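Local coordinates for PA1221 (Pseudomonas aeruginosa, PDB 4DG8), which belongs to the ANL superfamily of AMP-binding enzymes, carries a phosphopantetheine attachment domain, and holds adenosine monophosphate in a pocket, at residues Y309-N314 with Y398-R403. Residues are numbered along the deposited sequence; the frame is centred on the assembly and turned at random.
Sequences YGPTEN and YRTGDR. With AMP (adenosine monophosphate), chain B.
Tyr309 reaches across to Asp402 and donates its phenol OH to the carboxylate oxygen OD2 at 2.6 Å, on the anti side of the carboxylate and 17° out of its plane. Aspartate suits this place because its two oxygens can serve several donors: OD1 accepts from the ribose O2' of AMP at 2.8 Å, while OD2 also takes O3' at a very short distance. Arg417 forms a salt bridge to OD1, which probably steadies the negative charge. With CG anti to its carbonyl carbon (chi1 -68°), Asp402 turns the carboxylate to the ribose. At the phosphate end of AMP, Thr312 donates its OG1 to O3P at 2.7 Å. Gly310 suits the turn because a CB there would jam against the carbonyl O of Tyr309.

Farther from the ribose, carbon atoms make the packing, with a buried carboxylate at its margin. CB of Glu313 sits 3.5 Å above the centre of the Tyr398 ring, a CH-pi contact, and a bend at chi2 brings the carboxylate beside the phenol end, the planes 18° apart; OE1 forms a salt bridge with Arg428 and OE2 a hydrogen bond with Tyr374. The compact Pro311 puts CG 3.7 Å from Tyr398 CE2 and also touches the methyl of Thr400, whose OG1 accepts from Asp402 N in an ST turn and is hydrogen-bonded to Ile363 O.

By contrast, Arg399 and Arg403 on strand 393-406 are solvent-exposed. Antiparallel strand 361-367 touches Tyr309 through Ile363; strand 180-185 meets Thr312 and Glu313 through Ile182, and strand 427-430 meets Pro311 and Thr312 through Arg428.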
# COMPACT_ATOMS: atom_id res chain seq x y z
N TYR A 309 0.69 -3.07 10.87
CA TYR A 309 2.07 -3.22 10.43
C TYR A 309 2.12 -4.33 9.40
O TYR A 309 1.47 -5.36 9.57
CB TYR A 309 3.00 -3.61 11.59
CG TYR A 309 4.16 -4.45 11.09
CD1 TYR A 309 5.29 -3.84 10.56
CD2 TYR A 309 4.11 -5.85 11.09
CE1 TYR A 309 6.35 -4.58 10.08
CE2 TYR A 309 5.16 -6.60 10.60
CZ TYR A 309 6.28 -5.95 10.09
OH TYR A 309 7.35 -6.66 9.58
N GLY A 310 2.86 -4.13 8.31
CA GLY A 310 3.19 -5.24 7.45
C GLY A 310 3.84 -4.80 6.16
O GLY A 310 3.66 -3.65 5.73
N PRO A 311 4.59 -5.71 5.51
CA PRO A 311 5.09 -5.31 4.19
C PRO A 311 4.16 -5.75 3.06
O PRO A 311 3.25 -6.55 3.27
CB PRO A 311 6.44 -6.04 4.11
CG PRO A 311 6.20 -7.32 4.91
CD PRO A 311 5.17 -6.98 5.98
N THR A 312 4.45 -5.30 1.85
CA THR A 312 3.59 -5.57 0.70
C THR A 312 3.61 -7.05 0.30
O THR A 312 2.60 -7.60 -0.15
CB THR A 312 4.00 -4.65 -0.49
OG1 THR A 312 3.89 -3.27 -0.09
CG2 THR A 312 3.14 -4.91 -1.74
N GLU A 313 4.77 -7.70 0.48
CA GLU A 313 4.95 -9.13 0.23
C GLU A 313 4.00 -10.03 1.05
O GLU A 313 3.84 -11.22 0.75
CB GLU A 313 6.40 -9.53 0.53
CG GLU A 313 7.45 -8.98 -0.44
CD GLU A 313 7.86 -7.52 -0.14
OE1 GLU A 313 7.19 -6.84 0.68
OE2 GLU A 313 8.87 -7.08 -0.73
N ASN A 314 3.51 -9.49 2.16
CA ASN A 314 2.48 -10.14 2.98
C ASN A 314 1.08 -9.52 2.86
O ASN A 314 0.28 -9.60 3.79
CB ASN A 314 2.94 -10.47 4.41
CG ASN A 314 2.04 -11.53 5.10
OD1 ASN A 314 1.51 -12.45 4.47
ND2 ASN A 314 1.88 -11.38 6.41
N TYR A 398 8.05 -15.47 4.57
CA TYR A 398 8.71 -14.26 4.11
C TYR A 398 9.44 -13.59 5.28
O TYR A 398 8.82 -13.22 6.28
CB TYR A 398 7.69 -13.28 3.50
CG TYR A 398 8.32 -11.97 3.07
CD1 TYR A 398 9.11 -11.90 1.93
CD2 TYR A 398 8.16 -10.82 3.83
CE1 TYR A 398 9.72 -10.70 1.54
CE2 TYR A 398 8.75 -9.62 3.45
CZ TYR A 398 9.53 -9.56 2.30
OH TYR A 398 10.12 -8.37 1.91
N ARG A 399 10.76 -13.47 5.14
CA ARG A 399 11.58 -12.71 6.07
C ARG A 399 11.49 -11.22 5.74
O ARG A 399 11.89 -10.79 4.66
CB ARG A 399 13.04 -13.16 5.97
CG ARG A 399 13.24 -14.63 6.28
CD ARG A 399 14.66 -15.08 5.97
NE ARG A 399 15.66 -14.41 6.80
CZ ARG A 399 16.92 -14.82 6.93
NH1 ARG A 399 17.33 -15.90 6.27
NH2 ARG A 399 17.77 -14.16 7.71
N THR A 400 10.98 -10.43 6.68
CA THR A 400 10.61 -9.05 6.41
C THR A 400 11.77 -8.05 6.37
O THR A 400 11.67 -6.98 5.75
CB THR A 400 9.61 -8.53 7.46
OG1 THR A 400 10.21 -8.67 8.75
CG2 THR A 400 8.29 -9.30 7.42
N GLY A 401 12.86 -8.39 7.06
CA GLY A 401 13.92 -7.43 7.33
C GLY A 401 13.54 -6.44 8.44
O GLY A 401 14.27 -5.49 8.72
N ASP A 402 12.38 -6.66 9.06
CA ASP A 402 11.99 -5.83 10.20
C ASP A 402 12.43 -6.47 11.53
O ASP A 402 12.29 -7.68 11.74
CB ASP A 402 10.48 -5.57 10.19
CG ASP A 402 10.04 -4.69 9.04
OD1 ASP A 402 10.72 -3.67 8.76
OD2 ASP A 402 9.01 -5.00 8.42
N ARG A 403 12.96 -5.65 12.42
CA ARG A 403 13.40 -6.11 13.73
C ARG A 403 12.43 -5.62 14.79
O ARG A 403 12.01 -4.45 14.79
CB ARG A 403 14.82 -5.62 14.04
CG ARG A 403 15.91 -6.14 13.09
CD ARG A 403 17.26 -6.24 13.79
NE ARG A 403 17.28 -7.31 14.78
CZ ARG A 403 18.21 -7.45 15.72
NH1 ARG A 403 19.21 -6.58 15.80
NH2 ARG A 403 18.15 -8.45 16.59
P AMP B . 5.03 -1.20 2.53
O1P AMP B . 5.21 -0.11 1.48
O2P AMP B . 3.65 -1.38 3.15
O3P AMP B . 5.50 -2.49 1.89
O5' AMP B . 6.10 -1.01 3.68
C5' AMP B . 6.31 -2.02 4.64
C4' AMP B . 7.32 -1.61 5.67
O4' AMP B . 6.91 -0.38 6.32
C3' AMP B . 7.52 -2.58 6.82
O3' AMP B . 8.38 -3.67 6.48
C2' AMP B . 8.07 -1.68 7.92
O2' AMP B . 9.45 -1.42 7.71
C1' AMP B . 7.29 -0.39 7.68
N9 AMP B . 6.06 -0.32 8.51
C8 AMP B . 4.81 -0.57 8.06
N7 AMP B . 3.89 -0.43 9.04
C5 AMP B . 4.54 -0.09 10.17
C6 AMP B . 4.15 0.21 11.58
N6 AMP B . 2.87 0.16 11.97
N1 AMP B . 5.14 0.53 12.45
C2 AMP B . 6.43 0.58 12.05
N3 AMP B . 6.84 0.33 10.79
C4 AMP B . 5.97 -0.01 9.81